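Local atomic coordinates of leucine aminopeptidase (Legionella pneumophila, PDB entry 5GNE), a protein that probably acts as a zinc-dependent metalloexopeptidase, an aminopeptidase that removes residues from the N-terminus of peptides. Residues K50-C55 with A237-L242; A100-L105 with T299-T304; Q250-K255 with V319-E324; E7-V12 with T68-L73; Q119-T122 with N126-A129. One frame throughout, in Å; residues are numbered along the deposited sequence.

Interaction 1. Residues K50-C55 with A237-L242; sequences KMRPVC and AEERGL. With ZN (zinc ion), chain C.
R52 leaves helix 42-55 with CG anti to its backbone N (chi1 -173°) and an extended chain as far as NE, an arrangement that carries the guanidinium across to E239, whose own chain folds at chi2 (-68°) to bring its carboxylate forward. The meeting point is the two-zinc centre of an M28 peptidase, where the 237-242 loop follows strand 230-235 of the mixed sheet and opens with a type I turn from A237 to R240. NH1 of R52 makes a weak, salt-bridging hydrogen bond of 3.4 Å to OE1 of E239. That oxygen lies at the guanidinium edge and in its plane, while the carboxylate plane is turned 59° away. The other oxygen, OE2 of E239, binds zinc at 2.3 Å and also meets H344, a ligand of the same metal. E238 bends at its own chi2 but keeps OE2 at 4.4 Å from R52 NH2, beyond a salt bridge. An arginine placed this close to the metals is consistent with autoinhibition. C55, on the same helix, is disulfide-bonded to C15. A zinc-bound water bridges R52 and E238, accepting a weak bond from R52 NH2 at 3.0 Å and donating to E238 OE2 at 3.2 Å.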
# COMPACT_ATOMS: atom_id res chain seq x y z
N LYS A 50 -9.46 6.07 17.52
CA LYS A 50 -10.01 7.35 17.91
C LYS A 50 -8.95 8.46 17.98
O LYS A 50 -9.24 9.62 17.67
CB LYS A 50 -10.73 7.17 19.25
CG LYS A 50 -11.49 8.35 19.81
CD LYS A 50 -12.16 7.89 21.12
CE LYS A 50 -12.23 9.00 22.17
NZ LYS A 50 -12.59 8.47 23.52
N MET A 51 -7.72 8.11 18.35
CA MET A 51 -6.65 9.10 18.47
C MET A 51 -5.88 9.30 17.17
O MET A 51 -5.09 10.24 17.05
CB MET A 51 -5.68 8.72 19.59
CG MET A 51 -6.33 8.71 20.99
SD MET A 51 -7.21 10.24 21.40
CE MET A 51 -5.86 11.40 21.34
N ARG A 52 -6.13 8.44 16.18
CA ARG A 52 -5.37 8.48 14.93
C ARG A 52 -5.32 9.85 14.19
O ARG A 52 -4.26 10.23 13.70
CB ARG A 52 -5.89 7.39 13.98
CG ARG A 52 -5.06 7.26 12.73
CD ARG A 52 -5.40 6.00 11.98
NE ARG A 52 -4.68 5.90 10.72
CZ ARG A 52 -4.70 4.83 9.93
NH1 ARG A 52 -5.40 3.75 10.30
NH2 ARG A 52 -4.03 4.83 8.79
N PRO A 53 -6.44 10.58 14.10
CA PRO A 53 -6.36 11.92 13.46
C PRO A 53 -5.44 12.91 14.20
O PRO A 53 -4.76 13.73 13.58
CB PRO A 53 -7.80 12.43 13.51
CG PRO A 53 -8.64 11.23 13.67
CD PRO A 53 -7.82 10.27 14.51
N VAL A 54 -5.48 12.87 15.52
CA VAL A 54 -4.66 13.74 16.36
C VAL A 54 -3.22 13.24 16.50
O VAL A 54 -2.27 14.01 16.37
CB VAL A 54 -5.30 13.89 17.76
CG1 VAL A 54 -4.40 14.66 18.67
CG2 VAL A 54 -6.65 14.58 17.63
N CYS A 55 -3.09 11.94 16.74
CA CYS A 55 -1.83 11.37 17.19
C CYS A 55 -1.11 10.49 16.18
O CYS A 55 -0.01 10.02 16.45
CB CYS A 55 -2.07 10.54 18.45
SG CYS A 55 -2.62 11.51 19.87
N ALA A 237 -3.53 -6.79 6.58
CA ALA A 237 -3.39 -6.16 7.88
C ALA A 237 -2.76 -4.76 7.90
O ALA A 237 -2.09 -4.38 8.89
CB ALA A 237 -2.56 -7.09 8.79
N GLU A 238 -2.98 -3.98 6.85
CA GLU A 238 -2.47 -2.61 6.87
C GLU A 238 -3.11 -1.82 8.01
O GLU A 238 -2.50 -0.92 8.58
CB GLU A 238 -2.69 -1.93 5.53
CG GLU A 238 -2.12 -0.52 5.42
CD GLU A 238 -3.10 0.55 5.87
OE1 GLU A 238 -4.28 0.22 6.17
OE2 GLU A 238 -2.70 1.74 5.93
N GLU A 239 -4.33 -2.20 8.36
CA GLU A 239 -5.09 -1.52 9.40
C GLU A 239 -4.64 -1.97 10.78
O GLU A 239 -5.19 -1.55 11.79
CB GLU A 239 -6.61 -1.73 9.20
CG GLU A 239 -7.17 -1.08 7.87
CD GLU A 239 -7.14 0.44 7.91
OE1 GLU A 239 -6.65 0.96 8.93
OE2 GLU A 239 -7.63 1.11 6.95
N ARG A 240 -3.60 -2.79 10.83
CA ARG A 240 -2.99 -3.25 12.10
C ARG A 240 -1.53 -2.80 12.19
O ARG A 240 -0.63 -3.63 12.28
CB ARG A 240 -3.09 -4.79 12.21
CG ARG A 240 -4.46 -5.34 11.78
CD ARG A 240 -5.57 -4.97 12.78
NE ARG A 240 -6.85 -5.47 12.31
CZ ARG A 240 -7.94 -5.66 13.05
NH1 ARG A 240 -7.94 -5.43 14.35
NH2 ARG A 240 -9.04 -6.13 12.47
N GLY A 241 -1.30 -1.50 12.13
CA GLY A 241 0.05 -0.97 12.20
C GLY A 241 0.96 -1.40 11.07
O GLY A 241 2.16 -1.63 11.27
N LEU A 242 0.39 -1.53 9.88
CA LEU A 242 1.16 -1.82 8.66
C LEU A 242 1.90 -3.15 8.72
O LEU A 242 2.90 -3.34 8.02
CB LEU A 242 2.17 -0.70 8.37
CG LEU A 242 1.68 0.75 8.56
CD1 LEU A 242 2.77 1.74 8.13
CD2 LEU A 242 0.39 0.99 7.84
ZN ZN C . -6.55 3.14 6.50
O HOH W 1 -4.84 4.16 5.95

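Interaction 2. Residues A100-L105 with T299-T304; sequences AQVHSL and TRYVKT
V102 stands almost squarely over the ring of Y301, the two side chains crossing at about a right angle. Its CG1 methyl lies 3.7 Å from the ring centroid and 11° off the normal, a CH-pi contact over the middle of the face. With CG1 anti to the backbone N, chi1 of 169°, the other methyl, CG2, is carried toward the phenol end and sits 3.9 Å from Y301 CZ. The opposite face of the ring is covered from within its own helix by R300, whose CG rests 3.9 Å above the plane, so the aromatic ring is sandwiched between two aliphatic groups. H103 comes in differently: its CE1 reaches the edge of the tyrosine near the ring plane, 4.1 Å from Y301 CD1, a looser approach. The imidazole is tethered through ND1 to the E99 carbonyl, one turn earlier in helix 99-106. The contact thus joins that helix to the C-terminal end of helix 288-302, just before K303 leaves helical geometry with positive phi. Helix 355-373 lies beside both: V102 touches V370, and Y301 touches A367. Between the segments the chemistry is dispersion and CH-pi packing, and the polar end of the side chain, Y301 OH, is hydrogen-bonded to E371 of helix 355-373. The buried phenol is therefore fixed by its faces and by its hydroxyl.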
# COMPACT_ATOMS: atom_id res chain seq x y z
N ALA A 100 4.63 6.02 -27.32
CA ALA A 100 3.79 5.12 -28.10
C ALA A 100 3.30 3.97 -27.25
O ALA A 100 2.12 3.63 -27.27
CB ALA A 100 4.52 4.61 -29.29
N GLN A 101 4.22 3.37 -26.49
CA GLN A 101 3.84 2.24 -25.66
C GLN A 101 2.85 2.64 -24.56
O GLN A 101 1.87 1.95 -24.32
CB GLN A 101 5.07 1.57 -25.06
CG GLN A 101 5.99 0.88 -26.09
CD GLN A 101 7.03 1.79 -26.71
OE1 GLN A 101 6.89 3.01 -26.77
NE2 GLN A 101 8.10 1.17 -27.19
N VAL A 102 3.10 3.79 -23.93
CA VAL A 102 2.23 4.27 -22.88
C VAL A 102 0.80 4.47 -23.42
O VAL A 102 -0.18 4.05 -22.80
CB VAL A 102 2.79 5.59 -22.27
CG1 VAL A 102 1.77 6.25 -21.34
CG2 VAL A 102 4.12 5.30 -21.52
N HIS A 103 0.67 5.09 -24.59
CA HIS A 103 -0.66 5.27 -25.16
C HIS A 103 -1.32 3.95 -25.57
O HIS A 103 -2.51 3.80 -25.36
CB HIS A 103 -0.63 6.26 -26.32
CG HIS A 103 -0.52 7.69 -25.87
ND1 HIS A 103 0.67 8.26 -25.48
CD2 HIS A 103 -1.47 8.63 -25.68
CE1 HIS A 103 0.45 9.51 -25.11
NE2 HIS A 103 -0.84 9.76 -25.21
N SER A 104 -0.56 3.00 -26.10
CA SER A 104 -1.12 1.68 -26.41
C SER A 104 -1.74 1.09 -25.16
O SER A 104 -2.82 0.53 -25.23
CB SER A 104 -0.08 0.72 -26.98
OG SER A 104 0.39 1.20 -28.22
N LEU A 105 -1.04 1.21 -24.03
CA LEU A 105 -1.57 0.62 -22.80
C LEU A 105 -2.79 1.36 -22.30
O LEU A 105 -3.73 0.72 -21.82
CB LEU A 105 -0.49 0.54 -21.71
CG LEU A 105 0.67 -0.38 -22.12
CD1 LEU A 105 1.35 -0.89 -20.89
CD2 LEU A 105 0.19 -1.58 -22.92
N THR A 299 1.60 14.94 -15.41
CA THR A 299 1.49 16.06 -16.32
C THR A 299 1.60 15.62 -17.78
O THR A 299 0.73 15.96 -18.60
CB THR A 299 2.54 17.13 -15.98
OG1 THR A 299 2.17 17.74 -14.74
CG2 THR A 299 2.56 18.21 -17.05
N ARG A 300 2.63 14.85 -18.09
CA ARG A 300 2.88 14.46 -19.48
C ARG A 300 1.84 13.49 -20.03
O ARG A 300 1.46 13.60 -21.19
CB ARG A 300 4.27 13.85 -19.61
CG ARG A 300 4.55 13.33 -21.00
CD ARG A 300 5.97 13.61 -21.41
NE ARG A 300 6.12 13.45 -22.85
CZ ARG A 300 7.26 13.64 -23.49
NH1 ARG A 300 8.35 13.98 -22.82
NH2 ARG A 300 7.31 13.47 -24.81
N TYR A 301 1.39 12.53 -19.23
CA TYR A 301 0.53 11.47 -19.78
C TYR A 301 -0.90 11.49 -19.27
O TYR A 301 -1.84 11.40 -20.06
CB TYR A 301 1.13 10.08 -19.49
CG TYR A 301 2.41 9.79 -20.23
CD1 TYR A 301 2.47 9.90 -21.61
CD2 TYR A 301 3.55 9.33 -19.56
CE1 TYR A 301 3.64 9.62 -22.31
CE2 TYR A 301 4.71 9.03 -20.25
CZ TYR A 301 4.74 9.17 -21.63
OH TYR A 301 5.88 8.89 -22.34
N VAL A 302 -1.09 11.62 -17.96
CA VAL A 302 -2.43 11.57 -17.40
C VAL A 302 -3.11 12.92 -17.62
O VAL A 302 -4.34 13.03 -17.55
CB VAL A 302 -2.42 11.19 -15.91
CG1 VAL A 302 -3.83 10.86 -15.44
CG2 VAL A 302 -1.56 9.97 -15.70
N LYS A 303 -2.29 13.93 -17.91
CA LYS A 303 -2.72 15.32 -18.10
C LYS A 303 -3.65 15.75 -16.97
O LYS A 303 -4.79 16.16 -17.19
CB LYS A 303 -3.39 15.46 -19.46
CG LYS A 303 -2.48 15.00 -20.62
CD LYS A 303 -1.73 16.13 -21.33
CE LYS A 303 -1.35 15.74 -22.76
NZ LYS A 303 -0.17 16.51 -23.29
N THR A 304 -3.14 15.65 -15.75
CA THR A 304 -3.87 15.98 -14.54
C THR A 304 -3.12 17.06 -13.75
O THR A 304 -1.90 17.15 -13.84
CB THR A 304 -4.07 14.68 -13.69
OG1 THR A 304 -5.33 14.07 -14.02
CG2 THR A 304 -4.02 14.92 -12.22

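Interaction 3. Residues Q250-K255 with V319-E324; sequences QDFLQK and VNWTNE
F252 takes the edge of the W321 indole on its face: CH2 of W321 sits 3.6 Å above the phenyl plane, over its centre. The six-membered ring and the phenyl form a T-shaped pair with centroids 5.0 Å apart and planes at 76°. Beside this pair, Q250 and E324 cross at about a right angle. NE2 of Q250 donates to OE2 of E324 at 2.6 Å, with the acceptor in the amide plane, but the nitrogen approaches from above the carboxylate plane, and the N-H...O angle of 132° is far from straight. Both chains bend at chi2, which curls the amide of Q250 back toward the glutamate although its CB starts off pointing away. L253 CD1 packs against E324 CD at 3.4 Å. These contacts fasten helix 243-254 to helix 318-323 and the residue E324 that follows it, within the alpha/beta fold of the M28 peptidases, where helices flank a mixed sheet. A second shell orients the aromatic groups: W321 NE1 is hydrogen-bonded to the hydroxyl of Y235, its indole also meets F326 edge-to-face, and F252 makes a further edge-to-face pair with Y231 of the sheet. V249 of the first helix touches both W321 and E324.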
# COMPACT_ATOMS: atom_id res chain seq x y z
N GLN A 250 10.27 -7.61 4.56
CA GLN A 250 11.21 -8.56 5.12
C GLN A 250 11.40 -9.76 4.18
O GLN A 250 12.52 -10.24 3.99
CB GLN A 250 10.76 -9.00 6.52
CG GLN A 250 10.76 -7.86 7.53
CD GLN A 250 12.15 -7.22 7.71
OE1 GLN A 250 13.13 -7.91 8.01
NE2 GLN A 250 12.23 -5.91 7.52
N ASP A 251 10.31 -10.24 3.57
CA ASP A 251 10.41 -11.37 2.64
C ASP A 251 11.24 -11.00 1.40
O ASP A 251 12.06 -11.81 0.94
CB ASP A 251 9.02 -11.84 2.23
CG ASP A 251 9.05 -13.12 1.42
OD1 ASP A 251 9.24 -14.19 2.05
OD2 ASP A 251 8.84 -13.09 0.19
N PHE A 252 11.08 -9.78 0.90
CA PHE A 252 11.90 -9.30 -0.20
C PHE A 252 13.39 -9.19 0.22
O PHE A 252 14.30 -9.41 -0.58
CB PHE A 252 11.42 -7.92 -0.67
CG PHE A 252 10.38 -7.97 -1.75
CD1 PHE A 252 9.08 -8.39 -1.45
CD2 PHE A 252 10.68 -7.62 -3.05
CE1 PHE A 252 8.11 -8.45 -2.45
CE2 PHE A 252 9.72 -7.68 -4.06
CZ PHE A 252 8.43 -8.10 -3.75
N LEU A 253 13.61 -8.81 1.47
CA LEU A 253 14.97 -8.64 1.96
C LEU A 253 15.65 -9.99 2.11
O LEU A 253 16.80 -10.17 1.70
CB LEU A 253 14.97 -7.89 3.30
CG LEU A 253 14.78 -6.37 3.21
CD1 LEU A 253 14.68 -5.74 4.60
CD2 LEU A 253 15.92 -5.76 2.43
N GLN A 254 14.94 -10.95 2.70
CA GLN A 254 15.44 -12.30 2.84
C GLN A 254 15.73 -12.97 1.50
O GLN A 254 16.76 -13.62 1.33
CB GLN A 254 14.45 -13.14 3.64
CG GLN A 254 14.50 -12.79 5.11
CD GLN A 254 13.24 -13.15 5.86
OE1 GLN A 254 12.46 -14.00 5.42
NE2 GLN A 254 13.03 -12.51 7.00
N LYS A 255 14.85 -12.77 0.53
CA LYS A 255 15.03 -13.39 -0.77
C LYS A 255 15.98 -12.58 -1.63
O LYS A 255 16.28 -12.97 -2.76
CB LYS A 255 13.70 -13.50 -1.49
CG LYS A 255 12.88 -14.67 -1.04
CD LYS A 255 11.52 -14.61 -1.69
CE LYS A 255 10.60 -15.61 -1.02
NZ LYS A 255 9.41 -15.78 -1.86
N VAL A 319 5.73 3.21 3.94
CA VAL A 319 6.60 3.42 5.10
C VAL A 319 7.51 2.22 5.38
O VAL A 319 8.68 2.40 5.71
CB VAL A 319 5.74 3.77 6.34
CG1 VAL A 319 6.51 3.60 7.64
CG2 VAL A 319 5.24 5.21 6.21
N ASN A 320 6.99 1.01 5.27
CA ASN A 320 7.84 -0.16 5.46
C ASN A 320 8.93 -0.28 4.39
O ASN A 320 10.07 -0.67 4.68
CB ASN A 320 7.00 -1.41 5.54
CG ASN A 320 6.29 -1.54 6.89
OD1 ASN A 320 6.91 -1.33 7.93
ND2 ASN A 320 4.99 -1.84 6.87
N TRP A 321 8.61 0.08 3.16
CA TRP A 321 9.64 0.10 2.14
C TRP A 321 10.72 1.17 2.41
O TRP A 321 11.91 0.87 2.36
CB TRP A 321 9.01 0.30 0.74
CG TRP A 321 8.19 -0.87 0.28
CD1 TRP A 321 6.84 -1.00 0.39
CD2 TRP A 321 8.67 -2.11 -0.33
NE1 TRP A 321 6.44 -2.23 -0.13
CE2 TRP A 321 7.53 -2.92 -0.57
CE3 TRP A 321 9.93 -2.58 -0.70
CZ2 TRP A 321 7.62 -4.19 -1.16
CZ3 TRP A 321 10.03 -3.87 -1.30
CH2 TRP A 321 8.88 -4.65 -1.52
N THR A 322 10.32 2.42 2.66
CA THR A 322 11.34 3.44 2.82
C THR A 322 12.16 3.16 4.09
O THR A 322 13.35 3.44 4.10
CB THR A 322 10.78 4.87 2.83
OG1 THR A 322 10.53 5.33 4.16
CG2 THR A 322 9.53 4.94 2.04
N ASN A 323 11.56 2.61 5.13
CA ASN A 323 12.34 2.24 6.32
C ASN A 323 13.45 1.26 6.02
O ASN A 323 14.43 1.22 6.75
CB ASN A 323 11.45 1.63 7.40
CG ASN A 323 10.72 2.66 8.20
OD1 ASN A 323 11.07 3.81 8.13
ND2 ASN A 323 9.71 2.26 8.95
N GLU A 324 13.33 0.51 4.93
CA GLU A 324 14.33 -0.50 4.61
C GLU A 324 15.19 -0.11 3.42
O GLU A 324 15.83 -0.97 2.80
CB GLU A 324 13.67 -1.86 4.34
CG GLU A 324 13.02 -2.48 5.55
CD GLU A 324 14.03 -3.00 6.59
OE1 GLU A 324 15.24 -2.73 6.47
OE2 GLU A 324 13.59 -3.70 7.53

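Interaction 4. Residues E7-V12 with T68-L73; sequences EDRIIV and TSNRFL
R9 lies on the extended strand 8-13 and faces the loop around N70, which makes one turn of 3-10 helix, the two CA atoms 9.9 Å apart. From the strand the arginine points toward the loop and bends at chi3 (-77°), presenting the edge of its guanidinium. Its two terminal nitrogens, NH1 and NH2, converge on one backbone carbonyl: NH1 reaches T68 O at 2.7 Å, nearly along the C=O axis, and NH2 approaches the same oxygen tilted from the carbonyl plane. NH1 also donates to the side-chain OD1 of N70 at 2.6 Å. Both acceptors lie in the guanidinium plane, but the amide plane of N70 is turned 55° to it, and the nitrogen comes from above the carbonyl plane, not on a lone pair. Three bonds therefore fix the rotation of the guanidinium. The methyl CD1 of L73 also lies against the guanidinium, 3.5 Å from R9 NH1. This surface contact lies away from the zinc site. It ties the antiparallel four-stranded sheet to the link between helices 62-65 and 75-81: R9 pairs through its backbone with A61, while its side chain touches F35 of strand 33-38, I27 of strand 25-29 and I65 of helix 62-65.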
# COMPACT_ATOMS: atom_id res chain seq x y z
N GLU A 7 1.92 -10.12 23.68
CA GLU A 7 2.08 -8.68 23.65
C GLU A 7 2.65 -8.19 22.35
O GLU A 7 3.65 -8.71 21.86
CB GLU A 7 2.97 -8.19 24.78
CG GLU A 7 2.26 -8.16 26.09
CD GLU A 7 2.83 -7.10 26.98
OE1 GLU A 7 4.00 -7.26 27.40
OE2 GLU A 7 2.12 -6.10 27.23
N ASP A 8 2.04 -7.13 21.84
CA ASP A 8 2.54 -6.51 20.64
C ASP A 8 3.58 -5.49 21.03
O ASP A 8 3.48 -4.82 22.06
CB ASP A 8 1.41 -5.85 19.86
CG ASP A 8 0.36 -6.84 19.42
OD1 ASP A 8 0.59 -7.50 18.40
OD2 ASP A 8 -0.68 -6.96 20.11
N ARG A 9 4.60 -5.39 20.20
CA ARG A 9 5.56 -4.34 20.37
C ARG A 9 5.40 -3.37 19.22
O ARG A 9 5.57 -3.72 18.04
CB ARG A 9 6.98 -4.89 20.46
CG ARG A 9 7.17 -5.75 21.71
CD ARG A 9 8.62 -6.21 21.89
NE ARG A 9 8.96 -7.30 20.99
CZ ARG A 9 10.13 -7.91 21.01
NH1 ARG A 9 11.06 -7.49 21.86
NH2 ARG A 9 10.38 -8.91 20.18
N ILE A 10 5.05 -2.13 19.56
CA ILE A 10 4.69 -1.14 18.54
C ILE A 10 5.36 0.17 18.84
O ILE A 10 5.75 0.44 19.98
CB ILE A 10 3.18 -0.90 18.45
CG1 ILE A 10 2.64 -0.26 19.73
CG2 ILE A 10 2.43 -2.19 18.23
CD1 ILE A 10 1.15 0.00 19.64
N ILE A 11 5.50 0.98 17.79
CA ILE A 11 6.05 2.32 17.94
C ILE A 11 4.92 3.32 17.72
O ILE A 11 4.18 3.23 16.74
CB ILE A 11 7.21 2.56 16.96
CG1 ILE A 11 8.39 1.67 17.37
CG2 ILE A 11 7.63 4.03 16.93
CD1 ILE A 11 9.46 1.63 16.33
N VAL A 12 4.75 4.22 18.67
CA VAL A 12 3.72 5.26 18.61
C VAL A 12 4.26 6.65 18.89
O VAL A 12 5.26 6.81 19.55
CB VAL A 12 2.61 4.98 19.60
CG1 VAL A 12 1.92 3.66 19.24
CG2 VAL A 12 3.20 4.92 21.01
N THR A 68 12.52 -11.50 18.97
CA THR A 68 13.76 -11.20 19.67
C THR A 68 13.46 -10.52 20.98
O THR A 68 12.67 -9.55 21.05
CB THR A 68 14.69 -10.32 18.85
OG1 THR A 68 14.98 -10.98 17.62
CG2 THR A 68 16.00 -10.07 19.60
N SER A 69 14.06 -11.05 22.03
CA SER A 69 13.88 -10.59 23.38
C SER A 69 14.38 -9.17 23.52
O SER A 69 15.39 -8.82 22.91
CB SER A 69 14.61 -11.53 24.33
OG SER A 69 14.65 -10.98 25.62
N ASN A 70 13.69 -8.36 24.32
CA ASN A 70 14.13 -7.00 24.59
C ASN A 70 15.58 -6.93 25.11
O ASN A 70 16.30 -6.01 24.77
CB ASN A 70 13.19 -6.29 25.58
CG ASN A 70 11.77 -6.03 25.00
OD1 ASN A 70 11.60 -5.80 23.81
ND2 ASN A 70 10.77 -6.01 25.86
N ARG A 71 16.01 -7.90 25.92
CA ARG A 71 17.39 -7.86 26.45
C ARG A 71 18.43 -7.79 25.34
O ARG A 71 19.52 -7.28 25.55
CB ARG A 71 17.68 -9.01 27.41
CG ARG A 71 17.66 -10.41 26.87
CD ARG A 71 17.39 -11.37 28.02
NE ARG A 71 17.00 -12.70 27.56
CZ ARG A 71 17.74 -13.79 27.72
NH1 ARG A 71 18.90 -13.71 28.36
NH2 ARG A 71 17.32 -14.95 27.26
N PHE A 72 18.12 -8.34 24.16
CA PHE A 72 19.10 -8.35 23.07
C PHE A 72 18.91 -7.25 22.03
O PHE A 72 19.67 -7.19 21.05
CB PHE A 72 19.09 -9.70 22.37
CG PHE A 72 19.45 -10.85 23.27
CD1 PHE A 72 20.38 -10.68 24.28
CD2 PHE A 72 18.86 -12.10 23.10
CE1 PHE A 72 20.73 -11.76 25.13
CE2 PHE A 72 19.20 -13.17 23.94
CZ PHE A 72 20.14 -12.99 24.95
N LEU A 73 17.93 -6.37 22.23
CA LEU A 73 17.64 -5.33 21.25
C LEU A 73 18.33 -4.04 21.61
O LEU A 73 18.36 -3.65 22.77
CB LEU A 73 16.13 -5.06 21.12
CG LEU A 73 15.29 -6.21 20.56
CD1 LEU A 73 13.82 -5.84 20.52
CD2 LEU A 73 15.77 -6.61 19.18

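Interaction 5. Residues Q119-T122 with N126-A129; sequences QHLT and NRSA
L121 and R127 meet where helix 111-123 nears its end and the following loop turns back against it. Across these segments the fit is modest. R127 NE makes a weak hydrogen bond to the backbone O of L121 at 3.3 Å, the oxygen lying at the guanidinium edge, and L121 CB packs 3.8 Å from the same NE. The bend at chi3 (-102°) swings the guanidinium back toward the helix. Farther out the grip is tighter: NH1 bonds to the carbonyl of I192, and NH2 to those of G201 and P200. Three carbonyls thus hold the terminal nitrogens of the buried head, and the weak NE bond adds a fourth. T122 OG1 also bonds to P200, and L121 lies among W140, S206 and I209 of the neighbouring helices. Toward solvent the helix is looser, with Q119 exposed and H120 partly so. The loop itself is shaped by an Asx turn: OD1 of N126 accepts from S128 N at 3.1 Å, almost straight at 170°. R127 anchors the loops bordering the two-zinc centre of an M28 peptidase, its side chain about 6 Å from those of H191 and D204.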
# COMPACT_ATOMS: atom_id res chain seq x y z
N GLN A 119 -16.88 -3.71 -6.90
CA GLN A 119 -18.15 -4.30 -6.50
C GLN A 119 -17.93 -5.60 -5.74
O GLN A 119 -18.59 -5.84 -4.75
CB GLN A 119 -19.05 -4.56 -7.72
CG GLN A 119 -19.57 -3.31 -8.40
CD GLN A 119 -20.40 -3.63 -9.62
OE1 GLN A 119 -19.92 -4.27 -10.56
NE2 GLN A 119 -21.66 -3.20 -9.61
N HIS A 120 -16.95 -6.40 -6.16
CA HIS A 120 -16.73 -7.66 -5.47
C HIS A 120 -16.17 -7.46 -4.06
O HIS A 120 -16.70 -8.02 -3.10
CB HIS A 120 -15.80 -8.57 -6.28
CG HIS A 120 -15.53 -9.89 -5.62
ND1 HIS A 120 -16.44 -10.92 -5.60
CD2 HIS A 120 -14.45 -10.33 -4.92
CE1 HIS A 120 -15.93 -11.95 -4.93
NE2 HIS A 120 -14.72 -11.61 -4.52
N LEU A 121 -15.12 -6.65 -3.93
CA LEU A 121 -14.44 -6.49 -2.63
C LEU A 121 -15.34 -5.80 -1.62
O LEU A 121 -15.28 -6.06 -0.41
CB LEU A 121 -13.15 -5.69 -2.77
CG LEU A 121 -12.09 -6.36 -3.64
CD1 LEU A 121 -10.90 -5.44 -3.86
CD2 LEU A 121 -11.67 -7.70 -3.03
N THR A 122 -16.11 -4.85 -2.12
CA THR A 122 -16.97 -4.06 -1.27
C THR A 122 -18.25 -4.81 -0.89
O THR A 122 -19.01 -4.36 -0.04
CB THR A 122 -17.30 -2.74 -1.96
OG1 THR A 122 -17.56 -1.75 -0.97
CG2 THR A 122 -18.53 -2.90 -2.87
N ASN A 126 -16.79 -7.29 5.70
CA ASN A 126 -15.55 -6.57 5.89
C ASN A 126 -14.46 -7.41 5.25
O ASN A 126 -14.73 -8.52 4.81
CB ASN A 126 -15.27 -6.33 7.38
CG ASN A 126 -15.16 -7.63 8.18
OD1 ASN A 126 -14.33 -8.49 7.89
ND2 ASN A 126 -16.01 -7.78 9.21
N ARG A 127 -13.24 -6.87 5.17
CA ARG A 127 -12.04 -7.60 4.76
C ARG A 127 -10.98 -7.53 5.88
O ARG A 127 -9.79 -7.30 5.63
CB ARG A 127 -11.49 -7.02 3.46
CG ARG A 127 -12.38 -7.09 2.25
CD ARG A 127 -11.77 -6.33 1.07
NE ARG A 127 -12.42 -5.03 0.91
CZ ARG A 127 -11.81 -3.86 1.03
NH1 ARG A 127 -10.53 -3.78 1.27
NH2 ARG A 127 -12.50 -2.75 0.88
N SER A 128 -11.41 -7.76 7.12
CA SER A 128 -10.54 -7.65 8.29
C SER A 128 -9.46 -8.73 8.36
O SER A 128 -9.70 -9.87 7.99
CB SER A 128 -11.38 -7.69 9.55
OG SER A 128 -10.61 -8.10 10.66
N ALA A 129 -8.28 -8.38 8.86
CA ALA A 129 -7.20 -9.35 8.96
C ALA A 129 -7.50 -10.50 9.92
O ALA A 129 -6.81 -11.52 9.90
CB ALA A 129 -5.88 -8.65 9.35

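Interaction 4 ties the N-terminal four-stranded sheet to a loop, and interaction 1 links helix 42-55, between two strands of that sheet in the chain, to the zinc centre. Interaction 5 is nested within the loop that interaction 1 closes, and the two touch. Interaction 3 follows interaction 1 along the chain and touches it between L242 and N320. Interactions 1 and 5 lie at or near the zinc centre and interaction 3 a little farther off, the three centres 18 to 26 Å apart. Interaction 2 is remote, its centre 35 Å from that of interaction 1 and 46 Å from that of interaction 4. Its segments alternate with those of interactions 1 and 3, interleaving distant parts of the sequence in one compact fold.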